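Local coordinates for polymerase X (Deinococcus radiodurans, PDB 2W9M), which probably catalyses template-directed DNA synthesis from deoxyribonucleoside triphosphates as a family X DNA polymerase and carries a zinc-binding PHP domain, at residues 343-346 / 347-351. Sequence-based numbering, arbitrary orientation.
Sequences SIRE and MAEAT
With CG of Arg345 anti to the backbone nitrogen (chi1 -175°) and the chain of Glu349 folded over at chi2 (100°), the two side chains run side by side one helical turn apart. The carboxylate meets the arginine's aliphatic stem, Arg345 CG lying 3.1 Å from Glu349 OE2. Opposite charges stay beyond salt-bridge range, Arg345 NE to Glu349 OE1 being 4.6 Å, so any attraction is probably modest. These long polar chains suit the more open side of the helix, where Arg345 also touches Leu389.

At the start of the helix, Ser343 and Glu346 form a capping box. The short serine side chain can turn back to accept from the backbone, Glu346 N reaching Ser343 OG over 3.2 Å. In return the extended chain of Glu346 brings Glu346 OE1 to 3.1 Å from Ser343 N, which approaches from above the carboxylate plane. A carboxylate here should also interact favourably with the helix dipole. Behind the cap, regular i to i+4 bonds begin with Met347 N to Ser343 O (3.2 Å).

Ile344, Met347 and Ala348 are buried: Ile344 packs against Ile386 and Leu389 of helix 376-391, while Met347, its side chain about 6 Å from that of zinc ligand His334, and small Ala348 rest on Leu359. In the PHP domain, helix 344-353 is the crossover of a beta-alpha-beta unit, linking parallel strands 329-333 and 358-364.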
loop_
_atom_site.group_PDB
_atom_site.type_symbol
_atom_site.label_atom_id
_atom_site.label_comp_id
_atom_site.label_asym_id
_atom_site.label_seq_id
_atom_site.Cartn_x
_atom_site.Cartn_y
_atom_site.Cartn_z
ATOM N N SER A 343 -19.825 1.094 -3.732
ATOM C CA SER A 343 -20.693 0.012 -3.291
ATOM C C SER A 343 -20.012 -1.313 -3.583
ATOM O O SER A 343 -19.041 -1.364 -4.335
ATOM C CB SER A 343 -22.027 0.068 -4.028
ATOM O OG SER A 343 -21.868 -0.332 -5.381
ATOM N N ILE A 344 -20.528 -2.385 -2.992
ATOM C CA ILE A 344 -20.006 -3.723 -3.239
ATOM C C ILE A 344 -20.147 -4.114 -4.710
ATOM O O ILE A 344 -19.285 -4.803 -5.259
ATOM C CB ILE A 344 -20.703 -4.777 -2.346
ATOM C CG1 ILE A 344 -20.397 -4.512 -0.871
ATOM C CG2 ILE A 344 -20.266 -6.186 -2.727
ATOM C CD1 ILE A 344 -20.989 -5.544 0.065
ATOM N N ARG A 345 -21.225 -3.668 -5.350
ATOM C CA ARG A 345 -21.444 -3.979 -6.761
ATOM C C ARG A 345 -20.393 -3.317 -7.650
ATOM O O ARG A 345 -19.838 -3.965 -8.534
ATOM C CB ARG A 345 -22.858 -3.591 -7.221
ATOM C CG ARG A 345 -23.165 -4.024 -8.659
ATOM C CD ARG A 345 -24.479 -3.460 -9.197
ATOM N NE ARG A 345 -25.637 -4.288 -8.864
ATOM C CZ ARG A 345 -26.484 -4.029 -7.869
ATOM N NH1 ARG A 345 -26.304 -2.962 -7.099
ATOM N NH2 ARG A 345 -27.512 -4.838 -7.641
ATOM N N GLU A 346 -20.122 -2.034 -7.418
ATOM C CA GLU A 346 -19.115 -1.315 -8.196
ATOM C C GLU A 346 -17.751 -1.993 -8.057
ATOM O O GLU A 346 -17.030 -2.165 -9.040
ATOM C CB GLU A 346 -19.021 0.151 -7.760
ATOM C CG GLU A 346 -20.353 0.889 -7.720
ATOM C CD GLU A 346 -20.210 2.348 -7.302
ATOM O OE1 GLU A 346 -20.748 2.722 -6.235
ATOM O OE2 GLU A 346 -19.554 3.119 -8.037
ATOM N N MET A 347 -17.406 -2.381 -6.831
ATOM C CA MET A 347 -16.143 -3.068 -6.566
ATOM C C MET A 347 -16.080 -4.421 -7.275
ATOM O O MET A 347 -15.080 -4.740 -7.914
ATOM C CB MET A 347 -15.911 -3.235 -5.061
ATOM C CG MET A 347 -15.770 -1.916 -4.306
ATOM S SD MET A 347 -14.210 -1.074 -4.659
ATOM C CE MET A 347 -13.053 -2.142 -3.814
ATOM N N ALA A 348 -17.146 -5.210 -7.175
ATOM C CA ALA A 348 -17.193 -6.506 -7.852
ATOM C C ALA A 348 -17.075 -6.364 -9.370
ATOM O O ALA A 348 -16.280 -7.058 -10.002
ATOM C CB ALA A 348 -18.457 -7.265 -7.478
ATOM N N GLU A 349 -17.875 -5.473 -9.951
ATOM C CA GLU A 349 -17.768 -5.160 -11.375
ATOM C C GLU A 349 -16.343 -4.753 -11.728
ATOM O O GLU A 349 -15.812 -5.158 -12.758
ATOM C CB GLU A 349 -18.722 -4.026 -11.770
ATOM C CG GLU A 349 -20.001 -4.461 -12.473
ATOM C CD GLU A 349 -21.200 -4.509 -11.544
ATOM O OE1 GLU A 349 -22.088 -3.634 -11.671
ATOM O OE2 GLU A 349 -21.251 -5.413 -10.682
ATOM N N ALA A 350 -15.732 -3.947 -10.866
ATOM C CA ALA A 350 -14.371 -3.474 -11.094
ATOM C C ALA A 350 -13.360 -4.623 -11.155
ATOM O O ALA A 350 -12.483 -4.631 -12.024
ATOM C CB ALA A 350 -13.969 -2.459 -10.031
ATOM N N THR A 351 -13.474 -5.592 -10.246
ATOM C CA THR A 351 -12.496 -6.681 -10.218
ATOM C C THR A 351 -12.649 -7.585 -11.437
ATOM O O THR A 351 -11.708 -8.269 -11.830
ATOM C CB THR A 351 -12.558 -7.534 -8.923
ATOM O OG1 THR A 351 -13.297 -8.733 -9.163
ATOM C CG2 THR A 351 -13.187 -6.765 -7.783
#